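Local coordinates for pentafunctional AROM polypeptide (Schizosaccharomyces pombe, PDB 5SWV), which probably catalyses steps of the shikimate pathway, this two-enzyme portion being its 3-dehydroquinate dehydratase and its shikimate dehydrogenase, at residues G247-E252 / G278-Y283; F257-K262 / A285-T290; F319-S324 / L345-D350; T383-I388 / Y410-V415. One frame throughout, in Å; residues are numbered along the deposited sequence.

Contact 1: residues G247-E252 / G278-Y283; sequences GEILPE and GLPHTY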
loop_
_atom_site.group_PDB
_atom_site.type_symbol
_atom_site.label_atom_id
_atom_site.label_comp_id
_atom_site.label_asym_id
_atom_site.label_seq_id
_atom_site.Cartn_x
_atom_site.Cartn_y
_atom_site.Cartn_z
ATOM N N GLY A 247 -22.291 -10.524 8.183
ATOM C CA GLY A 247 -22.667 -9.239 8.779
ATOM C C GLY A 247 -21.576 -8.401 9.454
ATOM O O GLY A 247 -21.898 -7.429 10.135
ATOM N N GLU A 248 -20.304 -8.751 9.262
ATOM C CA GLU A 248 -19.184 -7.975 9.811
ATOM C C GLU A 248 -18.928 -6.706 9.009
ATOM O O GLU A 248 -18.837 -5.648 9.591
ATOM C CB GLU A 248 -17.899 -8.802 9.875
ATOM C CG GLU A 248 -17.804 -9.741 11.078
ATOM C CD GLU A 248 -17.493 -9.028 12.399
ATOM O OE1 GLU A 248 -16.304 -8.692 12.647
ATOM O OE2 GLU A 248 -18.444 -8.834 13.201
ATOM N N ILE A 249 -18.804 -6.818 7.688
ATOM C CA ILE A 249 -18.686 -5.652 6.792
ATOM C C ILE A 249 -20.033 -5.321 6.173
ATOM O O ILE A 249 -20.594 -6.148 5.449
ATOM C CB ILE A 249 -17.703 -5.931 5.643
ATOM C CG1 ILE A 249 -16.284 -5.987 6.192
ATOM C CG2 ILE A 249 -17.794 -4.865 4.554
ATOM C CD1 ILE A 249 -15.272 -6.576 5.232
ATOM N N LEU A 250 -20.530 -4.112 6.423
ATOM C CA LEU A 250 -21.818 -3.661 5.876
ATOM C C LEU A 250 -21.655 -2.912 4.538
ATOM O O LEU A 250 -20.631 -2.271 4.313
ATOM C CB LEU A 250 -22.582 -2.780 6.882
ATOM C CG LEU A 250 -23.009 -3.354 8.249
ATOM C CD1 LEU A 250 -24.003 -2.422 8.947
ATOM C CD2 LEU A 250 -23.613 -4.750 8.150
ATOM N N PRO A 251 -22.666 -3.012 3.648
ATOM C CA PRO A 251 -22.703 -2.266 2.391
ATOM C C PRO A 251 -22.722 -0.783 2.585
ATOM O O PRO A 251 -23.421 -0.286 3.460
ATOM C CB PRO A 251 -24.031 -2.687 1.758
ATOM C CG PRO A 251 -24.305 -4.023 2.316
ATOM C CD PRO A 251 -23.739 -4.030 3.701
ATOM N N GLU A 252 -22.033 -0.083 1.696
ATOM C CA GLU A 252 -21.782 1.338 1.821
ATOM C C GLU A 252 -21.971 1.979 0.451
ATOM O O GLU A 252 -21.672 1.364 -0.590
ATOM C CB GLU A 252 -20.387 1.604 2.396
ATOM C CG GLU A 252 -20.341 1.612 3.926
ATOM C CD GLU A 252 -18.932 1.477 4.516
ATOM O OE1 GLU A 252 -18.019 2.207 4.098
ATOM O OE2 GLU A 252 -18.731 0.629 5.416
ATOM N N GLY A 278 -14.177 -8.454 -3.424
ATOM C CA GLY A 278 -15.265 -9.158 -2.757
ATOM C C GLY A 278 -16.091 -8.259 -1.865
ATOM O O GLY A 278 -16.659 -8.726 -0.876
ATOM N N LEU A 279 -16.170 -6.977 -2.226
ATOM C CA LEU A 279 -16.879 -5.986 -1.437
ATOM C C LEU A 279 -18.267 -5.701 -2.027
ATOM O O LEU A 279 -18.455 -5.798 -3.232
ATOM C CB LEU A 279 -16.054 -4.688 -1.358
ATOM C CG LEU A 279 -14.748 -4.728 -0.555
ATOM C CD1 LEU A 279 -14.137 -3.338 -0.529
ATOM C CD2 LEU A 279 -14.971 -5.208 0.874
ATOM N N PRO A 280 -19.237 -5.307 -1.185
ATOM C CA PRO A 280 -20.623 -5.169 -1.626
ATOM C C PRO A 280 -21.045 -3.734 -1.887
ATOM O O PRO A 280 -22.229 -3.440 -1.816
ATOM C CB PRO A 280 -21.383 -5.666 -0.400
ATOM C CG PRO A 280 -20.579 -5.099 0.737
ATOM C CD PRO A 280 -19.132 -5.026 0.264
ATOM N N HIS A 281 -20.108 -2.839 -2.172
ATOM C CA HIS A 281 -20.402 -1.407 -2.155
ATOM C C HIS A 281 -20.962 -0.969 -3.510
ATOM O O HIS A 281 -20.944 -1.733 -4.475
ATOM C CB HIS A 281 -19.142 -0.606 -1.780
ATOM C CG HIS A 281 -18.499 -1.007 -0.474
ATOM N ND1 HIS A 281 -19.209 -1.217 0.689
ATOM C CD2 HIS A 281 -17.197 -1.199 -0.147
ATOM C CE1 HIS A 281 -18.383 -1.532 1.670
ATOM N NE2 HIS A 281 -17.153 -1.528 1.189
ATOM N N THR A 282 -21.487 0.249 -3.563
ATOM C CA THR A 282 -21.830 0.892 -4.837
ATOM C C THR A 282 -21.147 2.247 -4.931
ATOM O O THR A 282 -20.852 2.849 -3.901
ATOM C CB THR A 282 -23.341 1.092 -4.977
ATOM O OG1 THR A 282 -23.842 1.787 -3.830
ATOM C CG2 THR A 282 -24.036 -0.244 -5.096
ATOM N N TYR A 283 -20.901 2.726 -6.157
ATOM C CA TYR A 283 -20.362 4.082 -6.410
ATOM C C TYR A 283 -21.166 4.762 -7.514
ATOM O O TYR A 283 -21.342 4.199 -8.586
ATOM C CB TYR A 283 -18.887 3.995 -6.812
ATOM C CG TYR A 283 -18.064 5.301 -6.886
ATOM C CD1 TYR A 283 -18.270 6.249 -7.887
ATOM C CD2 TYR A 283 -17.023 5.533 -5.989
ATOM C CE1 TYR A 283 -17.491 7.399 -7.963
ATOM C CE2 TYR A 283 -16.234 6.677 -6.062
ATOM C CZ TYR A 283 -16.468 7.603 -7.045
ATOM O OH TYR A 283 -15.677 8.715 -7.101
#
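Glu252 and His281 form the tight part of this contact, their side chains lying side by side and pointing the same way. The main-chain bond from Thr282 N to Glu252 O spans 3.2 Å and is nearly straight, 163° at the hydrogen. Beside it, Glu252 N makes a weak bond, also 3.2 Å long, to His281 ND1; the poor angle of 122° suggests only light hold on the ring. Histidine suits the spot because its edge offers a nitrogen to that amide, and Leu250 O lies in the ring plane, 3.5 Å from His281 CE1. Away from this pair the packing thins to apolar contacts. Pro251 and Pro280 cross at about a right angle, CG to CG 4.2 Å, two stiff rings suited to chains that hold no regular form here. Ile249 CG2 comes no nearer to Pro280 CD than 4.5 Å, and Leu250, Pro251 and Thr282 are exposed. Around this surface contact, Ile249 and Pro280 both lean on Val244 of helix 236-245, while Tyr274 of helix 266-277 and Phe254 of strand 253-257 meet His281 edge-to-face, where strands 253-257 and 282-285 begin to run parallel.

Contact 2: residues F257-K262 / A285-T290; sequences FGKPIK and AFETDT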
loop_
_atom_site.group_PDB
_atom_site.type_symbol
_atom_site.label_atom_id
_atom_site.label_comp_id
_atom_site.label_asym_id
_atom_site.label_seq_id
_atom_site.Cartn_x
_atom_site.Cartn_y
_atom_site.Cartn_z
ATOM N N PHE A 257 -19.071 13.937 -6.402
ATOM C CA PHE A 257 -19.707 15.234 -6.475
ATOM C C PHE A 257 -18.966 16.097 -7.480
ATOM O O PHE A 257 -17.739 16.012 -7.593
ATOM C CB PHE A 257 -19.657 15.917 -5.127
ATOM C CG PHE A 257 -20.243 15.115 -3.996
ATOM C CD1 PHE A 257 -21.430 14.401 -4.147
ATOM C CD2 PHE A 257 -19.630 15.123 -2.742
ATOM C CE1 PHE A 257 -21.969 13.698 -3.078
ATOM C CE2 PHE A 257 -20.170 14.430 -1.673
ATOM C CZ PHE A 257 -21.334 13.709 -1.840
ATOM N N GLY A 258 -19.709 16.957 -8.174
ATOM C CA GLY A 258 -19.145 17.869 -9.176
ATOM C C GLY A 258 -20.131 18.125 -10.297
ATOM O O GLY A 258 -21.277 17.664 -10.239
ATOM N N LYS A 259 -19.678 18.847 -11.322
ATOM C CA LYS A 259 -20.520 19.228 -12.457
ATOM C C LYS A 259 -19.677 19.830 -13.587
ATOM O O LYS A 259 -18.988 20.818 -13.365
ATOM C CB LYS A 259 -21.561 20.256 -12.015
ATOM C CG LYS A 259 -22.700 20.464 -13.002
ATOM C CD LYS A 259 -23.565 21.651 -12.581
ATOM C CE LYS A 259 -24.557 22.083 -13.654
ATOM N NZ LYS A 259 -25.746 21.195 -13.638
ATOM N N PRO A 260 -19.719 19.248 -14.800
ATOM C CA PRO A 260 -20.403 18.019 -15.240
ATOM C C PRO A 260 -19.639 16.742 -14.848
ATOM O O PRO A 260 -18.414 16.723 -14.880
ATOM C CB PRO A 260 -20.452 18.174 -16.764
ATOM C CG PRO A 260 -19.252 19.006 -17.095
ATOM C CD PRO A 260 -19.029 19.924 -15.922
ATOM N N ILE A 261 -20.370 15.697 -14.471
ATOM C CA ILE A 261 -19.782 14.382 -14.164
ATOM C C ILE A 261 -20.410 13.215 -14.938
ATOM O O ILE A 261 -19.852 12.129 -14.944
ATOM C CB ILE A 261 -19.763 14.118 -12.644
ATOM C CG1 ILE A 261 -21.161 14.210 -12.037
ATOM C CG2 ILE A 261 -18.860 15.133 -11.952
ATOM C CD1 ILE A 261 -21.191 13.934 -10.554
ATOM N N LYS A 262 -21.559 13.438 -15.572
ATOM C CA LYS A 262 -22.083 12.618 -16.668
ATOM C C LYS A 262 -21.105 11.545 -17.173
ATOM O O LYS A 262 -21.364 10.368 -17.028
ATOM C CB LYS A 262 -22.493 13.585 -17.813
ATOM C CG LYS A 262 -23.156 12.988 -19.073
ATOM C CD LYS A 262 -23.451 14.080 -20.126
ATOM C CE LYS A 262 -23.787 13.555 -21.532
ATOM N NZ LYS A 262 -25.234 13.333 -21.837
ATOM N N ALA A 285 -22.136 8.600 -9.604
ATOM C CA ALA A 285 -22.194 10.028 -9.891
ATOM C C ALA A 285 -23.437 10.657 -9.230
ATOM O O ALA A 285 -24.526 10.094 -9.290
ATOM C CB ALA A 285 -22.213 10.259 -11.395
ATOM N N PHE A 286 -23.250 11.789 -8.562
ATOM C CA PHE A 286 -24.344 12.544 -7.956
ATOM C C PHE A 286 -24.134 14.030 -8.261
ATOM O O PHE A 286 -23.653 14.805 -7.426
ATOM C CB PHE A 286 -24.433 12.276 -6.452
ATOM C CG PHE A 286 -25.703 12.776 -5.831
ATOM C CD1 PHE A 286 -26.875 12.018 -5.900
ATOM C CD2 PHE A 286 -25.745 14.005 -5.186
ATOM C CE1 PHE A 286 -28.064 12.481 -5.339
ATOM C CE2 PHE A 286 -26.924 14.467 -4.619
ATOM C CZ PHE A 286 -28.084 13.712 -4.698
ATOM N N GLU A 287 -24.506 14.404 -9.484
ATOM C CA GLU A 287 -24.314 15.752 -9.993
ATOM C C GLU A 287 -25.246 16.733 -9.293
ATOM O O GLU A 287 -26.421 16.439 -9.143
ATOM C CB GLU A 287 -24.571 15.776 -11.498
ATOM C CG GLU A 287 -23.968 16.980 -12.184
ATOM C CD GLU A 287 -24.229 16.990 -13.671
ATOM O OE1 GLU A 287 -23.496 16.296 -14.425
ATOM O OE2 GLU A 287 -25.166 17.713 -14.071
ATOM N N THR A 288 -24.736 17.876 -8.846
ATOM C CA THR A 288 -25.597 18.897 -8.251
ATOM C C THR A 288 -25.260 20.301 -8.724
ATOM O O THR A 288 -24.123 20.581 -9.101
ATOM C CB THR A 288 -25.550 18.889 -6.720
ATOM O OG1 THR A 288 -24.221 19.205 -6.286
ATOM C CG2 THR A 288 -25.996 17.541 -6.171
ATOM N N ASP A 289 -26.273 21.169 -8.670
ATOM C CA ASP A 289 -26.184 22.554 -9.141
ATOM C C ASP A 289 -25.486 23.462 -8.140
ATOM O O ASP A 289 -24.779 24.398 -8.530
ATOM C CB ASP A 289 -27.588 23.101 -9.464
ATOM C CG ASP A 289 -28.169 22.519 -10.752
ATOM O OD1 ASP A 289 -27.404 22.089 -11.643
ATOM O OD2 ASP A 289 -29.404 22.504 -10.879
ATOM N N THR A 290 -25.719 23.194 -6.861
ATOM C CA THR A 290 -24.976 23.816 -5.780
ATOM C C THR A 290 -24.208 22.745 -5.023
ATOM O O THR A 290 -24.511 21.555 -5.111
ATOM C CB THR A 290 -25.884 24.610 -4.792
ATOM O OG1 THR A 290 -26.584 23.716 -3.912
ATOM C CG2 THR A 290 -26.891 25.480 -5.539
HETATM O O HOH W 1 -22.379 17.270 -6.811
#
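Glu287 reaches across to Ile261 because its CG is turned anti to the backbone N (chi1 -161°) and the chain runs on extended, while Lys259, with CG placed the same way (chi1 -165°), crosses it at about a right angle and bends only at its last torsion. The carboxylate is thus divided between two partners. Glu287 OE1 receives Ile261 N at 3.2 Å in an almost straight bond, 172°, on its anti side and somewhat out of plane; OE2 of the same Glu287 forms a longer salt bridge, 3.6 Å, with Lys259 NZ. That ammonium is gripped more closely by Asp289 OD1, 2.7 Å from Lys259 NZ. The cis peptide bond before Pro260 turns the chain sharply between Lys259 and Ile261, both of which meet Glu287. Gly258 has backbone angles at which any CB would collide with the preceding carbonyl oxygen. Ile261 supplies the apolar part of the contact, its CD1 3.9 Å from Ala285 CB. One water joins the two segments: it accepts from Gly258 N at 3.0 Å and donates to Phe286 O and Thr288 OG1. The loop 257-262 has the Gly-Lys-Pro-Ile sequence that probably opens a shikimate-binding motif, as in relatives. One lysine between two carboxylates probably offsets much of their mutual repulsion, and the water gives the buried Gly258 amide a partner and ties it to the other segment.

Contact 3: residues F319-S324 / L345-D350; sequences FMDELS and LVLRGD
Val346 meets Glu322 first, its CG1 branch 3.6 Å from Glu322 OE2, a methyl beside the carboxylate. At Leu347 the backbone is gripped at both ends: Leu347 N gives a straight bond (170°) to the anti lone pair of Asp321 OD2 at 2.9 Å, and Leu347 O accepts from both Asp321 N and Glu322 N. Aspartate is short enough to turn back in this way and stand in for a strand carbonyl. Leu347 CB also packs on Met320 CE, 3.9 Å away. Arg348, extended with CG anti to the backbone N (chi1 -175°), sets NH1 2.9 Å from Glu322 OE1; the oxygen lies in the guanidinium plane, but the carboxylate is turned 80° to it. Gly349 follows, bonded from its N to Glu322 O and from its O to Ser324 N, in parallel register; a CB here would crowd Met320 and Leu323. Asp350 ends the walk: Ser324 OG donates to its OD1 at 2.6 Å, from above the carboxylate plane, and also accepts Ala327 N as the N-cap of helix 325-330. Strand 322-323 is an outermost strand of the mixed sheet, with strand 345-350 between it and antiparallel strand 335-340, and Leu298 of helix 295-298 touching Leu347.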
loop_
_atom_site.group_PDB
_atom_site.type_symbol
_atom_site.label_atom_id
_atom_site.label_comp_id
_atom_site.label_asym_id
_atom_site.label_seq_id
_atom_site.Cartn_x
_atom_site.Cartn_y
_atom_site.Cartn_z
ATOM N N PHE A 319 -17.727 21.712 5.000
ATOM C CA PHE A 319 -18.385 20.630 5.725
ATOM C C PHE A 319 -17.458 19.654 6.418
ATOM O O PHE A 319 -17.937 18.691 7.034
ATOM C CB PHE A 319 -19.253 19.796 4.775
ATOM C CG PHE A 319 -20.305 20.576 4.063
ATOM C CD1 PHE A 319 -21.349 21.157 4.771
ATOM C CD2 PHE A 319 -20.275 20.711 2.680
ATOM C CE1 PHE A 319 -22.336 21.874 4.114
ATOM C CE2 PHE A 319 -21.257 21.427 2.016
ATOM C CZ PHE A 319 -22.290 22.011 2.732
ATOM N N MET A 320 -16.151 19.843 6.292
ATOM C CA MET A 320 -15.190 18.937 6.899
ATOM C C MET A 320 -14.884 19.399 8.307
ATOM O O MET A 320 -14.777 20.597 8.569
ATOM C CB MET A 320 -13.892 18.909 6.094
ATOM C CG MET A 320 -14.007 18.484 4.633
ATOM S SD MET A 320 -14.663 16.814 4.360
ATOM C CE MET A 320 -16.383 17.228 4.087
ATOM N N ASP A 321 -14.748 18.433 9.204
ATOM C CA ASP A 321 -14.293 18.648 10.587
ATOM C C ASP A 321 -12.758 18.547 10.712
ATOM O O ASP A 321 -12.170 19.110 11.627
ATOM C CB ASP A 321 -14.934 17.595 11.509
ATOM C CG ASP A 321 -16.465 17.593 11.439
ATOM O OD1 ASP A 321 -17.063 18.539 11.966
ATOM O OD2 ASP A 321 -17.078 16.657 10.871
ATOM N N GLU A 322 -12.146 17.778 9.809
ATOM C CA GLU A 322 -10.716 17.497 9.773
ATOM C C GLU A 322 -10.225 17.603 8.339
ATOM O O GLU A 322 -10.988 17.347 7.409
ATOM C CB GLU A 322 -10.451 16.059 10.175
ATOM C CG GLU A 322 -10.493 15.761 11.648
ATOM C CD GLU A 322 -10.247 14.283 11.930
ATOM O OE1 GLU A 322 -9.636 13.571 11.081
ATOM O OE2 GLU A 322 -10.677 13.826 13.013
ATOM N N LEU A 323 -8.942 17.919 8.173
ATOM C CA LEU A 323 -8.276 17.838 6.880
ATOM C C LEU A 323 -6.977 17.071 7.011
ATOM O O LEU A 323 -6.346 17.103 8.049
ATOM C CB LEU A 323 -7.972 19.231 6.366
ATOM C CG LEU A 323 -9.191 20.089 6.046
ATOM C CD1 LEU A 323 -8.795 21.550 5.834
ATOM C CD2 LEU A 323 -9.894 19.531 4.821
ATOM N N SER A 324 -6.565 16.391 5.952
ATOM C CA SER A 324 -5.233 15.795 5.922
ATOM C C SER A 324 -4.245 16.914 5.668
ATOM O O SER A 324 -4.622 17.989 5.203
ATOM C CB SER A 324 -5.111 14.755 4.818
ATOM O OG SER A 324 -4.958 15.373 3.555
ATOM N N LEU A 345 -20.556 11.655 13.844
ATOM C CA LEU A 345 -19.971 11.648 12.507
ATOM C C LEU A 345 -18.874 12.709 12.413
ATOM O O LEU A 345 -19.104 13.872 12.722
ATOM C CB LEU A 345 -21.041 11.927 11.446
ATOM C CG LEU A 345 -20.573 11.879 9.982
ATOM C CD1 LEU A 345 -19.968 10.523 9.638
ATOM C CD2 LEU A 345 -21.720 12.226 9.045
ATOM N N VAL A 346 -17.692 12.301 11.965
ATOM C CA VAL A 346 -16.587 13.224 11.674
ATOM C C VAL A 346 -16.266 13.089 10.198
ATOM O O VAL A 346 -16.090 11.984 9.702
ATOM C CB VAL A 346 -15.351 12.880 12.535
ATOM C CG1 VAL A 346 -14.083 13.558 12.022
ATOM C CG2 VAL A 346 -15.625 13.242 13.989
ATOM N N LEU A 347 -16.206 14.210 9.498
ATOM C CA LEU A 347 -15.867 14.196 8.081
ATOM C C LEU A 347 -14.436 14.690 7.881
ATOM O O LEU A 347 -14.062 15.778 8.347
ATOM C CB LEU A 347 -16.851 15.045 7.286
ATOM C CG LEU A 347 -18.305 14.559 7.342
ATOM C CD1 LEU A 347 -19.262 15.690 6.963
ATOM C CD2 LEU A 347 -18.516 13.312 6.477
ATOM N N ARG A 348 -13.640 13.866 7.203
ATOM C CA ARG A 348 -12.249 14.172 6.938
ATOM C C ARG A 348 -12.076 14.393 5.444
ATOM O O ARG A 348 -12.412 13.527 4.658
ATOM C CB ARG A 348 -11.384 13.012 7.414
ATOM C CG ARG A 348 -9.890 13.249 7.312
ATOM C CD ARG A 348 -9.130 11.977 7.639
ATOM N NE ARG A 348 -7.694 12.130 7.424
ATOM C CZ ARG A 348 -6.868 12.788 8.233
ATOM N NH1 ARG A 348 -7.318 13.390 9.334
ATOM N NH2 ARG A 348 -5.569 12.861 7.931
ATOM N N GLY A 349 -11.572 15.557 5.058
ATOM C CA GLY A 349 -11.215 15.824 3.674
ATOM C C GLY A 349 -9.765 15.454 3.441
ATOM O O GLY A 349 -8.904 15.838 4.221
ATOM N N ASP A 350 -9.496 14.684 2.394
ATOM C CA ASP A 350 -8.143 14.446 1.938
ATOM C C ASP A 350 -8.087 14.809 0.462
ATOM O O ASP A 350 -9.101 15.154 -0.156
ATOM C CB ASP A 350 -7.738 12.978 2.176
ATOM C CG ASP A 350 -6.200 12.772 2.309
ATOM O OD1 ASP A 350 -5.405 13.568 1.752
ATOM O OD2 ASP A 350 -5.775 11.803 2.967
#

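Contact 4: residues T383-I388 / Y410-V415; sequences TSRAAI and YRVQDV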
loop_
_atom_site.group_PDB
_atom_site.type_symbol
_atom_site.label_atom_id
_atom_site.label_comp_id
_atom_site.label_asym_id
_atom_site.label_seq_id
_atom_site.Cartn_x
_atom_site.Cartn_y
_atom_site.Cartn_z
ATOM N N THR A 383 -1.864 21.654 -10.664
ATOM C CA THR A 383 -1.262 20.348 -10.826
ATOM C C THR A 383 0.263 20.436 -10.689
ATOM O O THR A 383 0.878 19.541 -10.123
ATOM C CB THR A 383 -1.667 19.682 -12.164
ATOM O OG1 THR A 383 -3.082 19.555 -12.231
ATOM C CG2 THR A 383 -1.099 18.280 -12.275
ATOM N N SER A 384 0.867 21.519 -11.172
ATOM C CA SER A 384 2.318 21.685 -11.060
ATOM C C SER A 384 2.785 21.707 -9.618
ATOM O O SER A 384 3.906 21.293 -9.323
ATOM C CB SER A 384 2.806 22.963 -11.754
ATOM O OG SER A 384 2.588 24.101 -10.935
ATOM N N ARG A 385 1.933 22.192 -8.729
ATOM C CA ARG A 385 2.293 22.256 -7.313
ATOM C C ARG A 385 2.341 20.877 -6.692
ATOM O O ARG A 385 3.261 20.579 -5.931
ATOM C CB ARG A 385 1.318 23.124 -6.545
ATOM C CG ARG A 385 1.186 24.499 -7.175
ATOM C CD ARG A 385 0.590 25.509 -6.230
ATOM N NE ARG A 385 -0.676 25.043 -5.664
ATOM C CZ ARG A 385 -1.451 25.779 -4.871
ATOM N NH1 ARG A 385 -1.102 27.048 -4.571
ATOM N NH2 ARG A 385 -2.587 25.248 -4.393
ATOM N N ALA A 386 1.348 20.045 -7.021
ATOM C CA ALA A 386 1.334 18.645 -6.606
ATOM C C ALA A 386 2.538 17.903 -7.168
ATOM O O ALA A 386 3.158 17.088 -6.471
ATOM C CB ALA A 386 0.058 17.977 -7.059
ATOM N N ALA A 387 2.876 18.209 -8.414
ATOM C CA ALA A 387 4.033 17.615 -9.073
ATOM C C ALA A 387 5.354 17.949 -8.362
ATOM O O ALA A 387 6.191 17.065 -8.150
ATOM C CB ALA A 387 4.084 18.049 -10.527
ATOM N N ILE A 388 5.528 19.212 -7.980
ATOM C CA ILE A 388 6.693 19.623 -7.207
ATOM C C ILE A 388 6.738 18.890 -5.870
ATOM O O ILE A 388 7.741 18.248 -5.561
ATOM C CB ILE A 388 6.736 21.142 -7.031
ATOM C CG1 ILE A 388 7.096 21.763 -8.365
ATOM C CG2 ILE A 388 7.765 21.567 -5.983
ATOM C CD1 ILE A 388 6.888 23.254 -8.402
ATOM N N TYR A 410 7.453 31.837 -10.342
ATOM C CA TYR A 410 7.594 32.452 -9.021
ATOM C C TYR A 410 6.373 32.257 -8.133
ATOM O O TYR A 410 6.512 32.001 -6.956
ATOM C CB TYR A 410 7.952 33.950 -9.127
ATOM C CG TYR A 410 9.441 34.200 -9.294
ATOM C CD1 TYR A 410 10.342 33.744 -8.328
ATOM C CD2 TYR A 410 9.952 34.885 -10.409
ATOM C CE1 TYR A 410 11.701 33.939 -8.465
ATOM C CE2 TYR A 410 11.316 35.092 -10.552
ATOM C CZ TYR A 410 12.181 34.611 -9.571
ATOM O OH TYR A 410 13.537 34.786 -9.657
ATOM N N ARG A 411 5.182 32.360 -8.692
ATOM C CA ARG A 411 3.971 32.144 -7.914
ATOM C C ARG A 411 3.951 30.728 -7.274
ATOM O O ARG A 411 3.590 30.541 -6.092
ATOM C CB ARG A 411 2.749 32.340 -8.808
ATOM C CG ARG A 411 1.438 32.370 -8.046
ATOM C CD ARG A 411 0.350 31.593 -8.756
ATOM N NE ARG A 411 0.073 32.237 -10.037
ATOM C CZ ARG A 411 0.208 31.688 -11.247
ATOM N NH1 ARG A 411 0.593 30.415 -11.421
ATOM N NH2 ARG A 411 -0.078 32.434 -12.312
ATOM N N VAL A 412 4.357 29.751 -8.075
ATOM C CA VAL A 412 4.443 28.375 -7.645
ATOM C C VAL A 412 5.563 28.195 -6.639
ATOM O O VAL A 412 5.365 27.563 -5.612
ATOM C CB VAL A 412 4.707 27.450 -8.836
ATOM C CG1 VAL A 412 4.967 26.023 -8.361
ATOM C CG2 VAL A 412 3.539 27.501 -9.811
ATOM N N GLN A 413 6.745 28.715 -6.957
ATOM C CA GLN A 413 7.908 28.579 -6.077
ATOM C C GLN A 413 7.597 29.094 -4.665
ATOM O O GLN A 413 7.946 28.451 -3.677
ATOM C CB GLN A 413 9.129 29.322 -6.662
ATOM C CG GLN A 413 10.405 29.273 -5.805
ATOM C CD GLN A 413 11.579 30.001 -6.438
ATOM O OE1 GLN A 413 11.540 31.220 -6.618
ATOM N NE2 GLN A 413 12.633 29.261 -6.776
ATOM N N ASP A 414 6.910 30.234 -4.594
ATOM C CA ASP A 414 6.661 30.937 -3.335
ATOM C C ASP A 414 5.674 30.226 -2.403
ATOM O O ASP A 414 5.548 30.618 -1.250
ATOM C CB ASP A 414 6.196 32.391 -3.596
ATOM C CG ASP A 414 7.287 33.266 -4.271
ATOM O OD1 ASP A 414 8.490 32.886 -4.302
ATOM O OD2 ASP A 414 6.934 34.343 -4.792
ATOM N N VAL A 415 4.978 29.201 -2.893
ATOM C CA VAL A 415 4.191 28.304 -2.033
ATOM C C VAL A 415 5.091 27.473 -1.101
ATOM O O VAL A 415 4.687 27.086 -0.020
ATOM C CB VAL A 415 3.321 27.343 -2.887
ATOM C CG1 VAL A 415 2.640 26.276 -2.033
ATOM C CG2 VAL A 415 2.275 28.115 -3.688
#
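Arg385 and Val412 bring the two backbones nearest, their CA atoms 6.5 Å apart, and no hydrogen bond passes between the two segments. Residues 383-388 are regular helix, with the i to i+4 bonds Ala387 N to Thr383 O and Ile388 N to Ser384 O. In 410-415 the same spacing links Asp414 N to Tyr410 O, but Val415 N bonds to Val412 O, only three residues back. The meeting is therefore one of side chains, centred on Val412, which suits the place because its two methyls spread to different neighbours. Val412 CG1, anti to the backbone N (chi1 173°), reaches Ile388 CD1 at 3.4 Å, the two side chains crossing at a slant; Val412 CG2 turns to Ser384 OG, 3.7 Å away. That small serine bonds to Gly381 O, so the hydroxyl keeps a polar partner while lying against a methyl. Helices 382-393 and 406-413 pack against a parallel sheet of strand order 3-2-1-4-5-6, the Rossmann arrangement of dinucleotide-binding domains: the first follows strand 374-378 and a glycine-rich turn, the second follows strand 398-403. In relatives this domain binds NADP. Beneath the helices, Val377 touches Ser384 and Ile388, and Ile422 of strand 422-426 also meets Ile388. Farther out, Arg385 crosses Val415 at about a right angle. Its aliphatic part does some of the packing, with CD 4.0 Å from Val415 CG2, and its chain then bends at chi3 (-53°) to place NH1 3.6 Å from the same methyl.

Contacts 1 and 2, their centres about 24 Å apart, are the two ends of one parallel pair, strands 253-257 and 282-285, with helix 266-277 making the crossover. Contact 3 lies at the other outermost strand of the same mixed sheet, its centre about 20 Å from that of contact 2. Contact 4 lies in the Rossmann-type domain, about 11 Å from contact 3 between nearest atoms. In relatives shikimate and NADP meet in the cleft between the substrate-binding domain that carries the mixed sheet and the Rossmann-type domain. The side chain of Leu323 in contact 3 is about 4 Å from a bound triethylene glycol, probably from the crystallisation liquor.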